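PDB 5TE9: response regulator receiver protein from Paraburkholderia phymatum, which probably acts as a phosphoacceptor switch in two-component signalling, through a CheY-like receiver domain that is probably switched by phosphorylation. Local coordinates for residues E87-Q90 against E91-D95. Residues are numbered along the deposited sequence; the frame is centred on the assembly and turned at random.
Sequences EVLQ and ELKAD
The flat carboxylates of Glu87 and Glu91 sit one turn apart on the amphipathic helix 85-94, which links parallel strands 71-76 and 103-107 in a beta-alpha-beta unit of the CheY-like receiver fold. They do not stack: Glu87 OE1 and Glu91 OE2 stay 4.8 Å apart, and Glu87 OE2 takes a weak hydrogen bond from Ser84 N. OE1 of Glu91 makes a salt bridge to Arg60 of helix 52-60, while OE2 has a long, weak ion pair with Lys83; these positive charges would probably ease the repulsion between the two acids. CG of Glu91, anti to its own carbonyl carbon (chi1 -62°), passes 3.2 Å from Glu87 O, beside the backbone bond that Glu91 N makes to the same oxygen. Toward the sheet the helix turns branched aliphatic residues, suited to packing against apolar side chains of the sheet and of helix 52-60. Val88 and Leu92 lie side by side, CG1 of the valine 4.0 Å from CD1 of the leucine, and reach Leu76 and Ile74 respectively. Leu89 slants across Leu92, its CD1 3.8 Å from CD1 of Leu92, and also packs on Val103 and Val105. Lys93 suits the border of this apolar face: its methylene chain runs alongside Leu89, and its ammonium ends in a weak hydrogen bond to Met99 O. Successive i to i+4 backbone bonds tie the turns together. Asp95 leaves helical geometry, and near this end the bond from Ala94 N to Gln90 O is 3.2 Å long, with an N-H...O angle of 141°.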
ATOM      1  N   GLU A  87      21.303  20.236   9.835  1.00 70.08           N
ATOM      2  CA  GLU A  87      20.965  21.574   9.352  1.00 77.04           C
ATOM      3  C   GLU A  87      19.601  21.583   8.667  1.00 72.56           C
ATOM      4  O   GLU A  87      18.784  22.480   8.907  1.00 74.22           O
ATOM      5  CB  GLU A  87      22.050  22.097   8.403  1.00 83.36           C
ATOM      6  CG  GLU A  87      23.423  22.270   9.037  1.00 89.93           C
ATOM      7  CD  GLU A  87      24.342  23.160   8.213  1.00 96.65           C
ATOM      8  OE1 GLU A  87      24.240  24.403   8.332  1.00100.82           O
ATOM      9  OE2 GLU A  87      25.162  22.616   7.441  1.00 96.56           O
ATOM     10  N   VAL A  88      19.326  20.582   7.831  1.00 67.40           N
ATOM     11  CA  VAL A  88      18.051  20.547   7.116  1.00 64.49           C
ATOM     12  C   VAL A  88      16.888  20.489   8.101  1.00 59.70           C
ATOM     13  O   VAL A  88      15.928  21.262   7.998  1.00 58.63           O
ATOM     14  CB  VAL A  88      18.017  19.365   6.130  1.00 57.03           C
ATOM     15  CG1 VAL A  88      16.595  19.157   5.598  1.00 49.33           C
ATOM     16  CG2 VAL A  88      19.009  19.594   4.994  1.00 54.63           C
ATOM     17  N   LEU A  89      16.965  19.574   9.072  1.00 58.21           N
ATOM     18  CA  LEU A  89      15.913  19.448  10.083  1.00 60.86           C
ATOM     19  C   LEU A  89      15.741  20.740  10.884  1.00 64.14           C
ATOM     20  O   LEU A  89      14.613  21.191  11.121  1.00 60.65           O
ATOM     21  CB  LEU A  89      16.241  18.286  11.015  1.00 63.28           C
ATOM     22  CG  LEU A  89      15.083  17.588  11.710  1.00 70.56           C
ATOM     23  CD1 LEU A  89      13.865  17.602  10.817  1.00 74.82           C
ATOM     24  CD2 LEU A  89      15.480  16.160  12.002  1.00 69.26           C
ATOM     25  N   GLN A  90      16.853  21.358  11.298  1.00 65.99           N
ATOM     26  CA  GLN A  90      16.763  22.583  12.086  1.00 69.71           C
ATOM     27  C   GLN A  90      16.120  23.705  11.286  1.00 71.68           C
ATOM     28  O   GLN A  90      15.356  24.512  11.836  1.00 73.98           O
ATOM     29  CB  GLN A  90      18.149  23.011  12.570  1.00 69.31           C
ATOM     30  CG  GLN A  90      18.847  22.036  13.499  1.00 68.42           C
ATOM     31  CD  GLN A  90      20.343  22.307  13.575  1.00 74.38           C
ATOM     32  OE1 GLN A  90      20.963  22.675  12.578  1.00 78.61           O
ATOM     33  NE2 GLN A  90      20.923  22.143  14.760  1.00 75.29           N
ATOM     34  N   GLU A  91      16.429  23.792   9.988  1.00 71.66           N
ATOM     35  CA  GLU A  91      15.828  24.848   9.183  1.00 76.07           C
ATOM     36  C   GLU A  91      14.361  24.551   8.927  1.00 71.09           C
ATOM     37  O   GLU A  91      13.547  25.476   8.813  1.00 72.12           O
ATOM     38  CB  GLU A  91      16.602  25.037   7.870  1.00 76.84           C
ATOM     39  CG  GLU A  91      18.064  25.461   8.067  1.00 81.82           C
ATOM     40  CD  GLU A  91      18.793  25.813   6.769  1.00 87.36           C
ATOM     41  OE1 GLU A  91      18.266  26.644   5.995  1.00 92.03           O
ATOM     42  OE2 GLU A  91      19.898  25.266   6.531  1.00 85.23           O
ATOM     43  N   LEU A  92      14.006  23.267   8.887  1.00 67.66           N
ATOM     44  CA  LEU A  92      12.616  22.857   8.724  1.00 67.06           C
ATOM     45  C   LEU A  92      11.767  23.334   9.891  1.00 72.29           C
ATOM     46  O   LEU A  92      10.768  24.036   9.708  1.00 77.55           O
ATOM     47  CB  LEU A  92      12.544  21.338   8.611  1.00 63.99           C
ATOM     48  CG  LEU A  92      12.721  20.683   7.256  1.00 63.75           C
ATOM     49  CD1 LEU A  92      13.082  19.230   7.470  1.00 66.11           C
ATOM     50  CD2 LEU A  92      11.418  20.808   6.509  1.00 59.58           C
ATOM     51  N   LYS A  93      12.154  22.956  11.108  1.00 73.19           N
ATOM     52  CA  LYS A  93      11.356  23.280  12.283  1.00 77.54           C
ATOM     53  C   LYS A  93      11.380  24.764  12.636  1.00 80.42           C
ATOM     54  O   LYS A  93      10.525  25.211  13.412  1.00 82.64           O
ATOM     55  CB  LYS A  93      11.829  22.445  13.469  1.00 78.95           C
ATOM     56  CG  LYS A  93      11.828  20.957  13.177  1.00 76.14           C
ATOM     57  CD  LYS A  93      10.500  20.502  12.588  1.00 70.87           C
ATOM     58  CE  LYS A  93      10.468  19.005  12.436  1.00 62.43           C
ATOM     59  NZ  LYS A  93       9.249  18.596  11.713  1.00 65.68           N
ATOM     60  N   ALA A  94      12.320  25.538  12.094  1.00 77.95           N
ATOM     61  CA  ALA A  94      12.229  26.981  12.255  1.00 86.66           C
ATOM     62  C   ALA A  94      11.064  27.541  11.450  1.00 89.54           C
ATOM     63  O   ALA A  94      10.318  28.397  11.938  1.00 97.93           O
ATOM     64  CB  ALA A  94      13.544  27.648  11.843  1.00 86.87           C
ATOM     65  N   ASP A  95      10.884  27.057  10.232  1.00 84.25           N
ATOM     66  CA  ASP A  95       9.927  27.655   9.308  1.00 89.37           C
ATOM     67  C   ASP A  95       8.505  27.336   9.748  1.00 90.22           C
ATOM     68  O   ASP A  95       8.151  26.155   9.852  1.00 84.50           O
ATOM     69  CB  ASP A  95      10.182  27.143   7.889  1.00 87.83           C
ATOM     70  CG  ASP A  95       9.577  28.039   6.816  1.00 95.63           C
ATOM     71  OD1 ASP A  95       8.499  28.624   7.048  1.00101.55           O
ATOM     72  OD2 ASP A  95      10.183  28.153   5.729  1.00 96.49           O
TER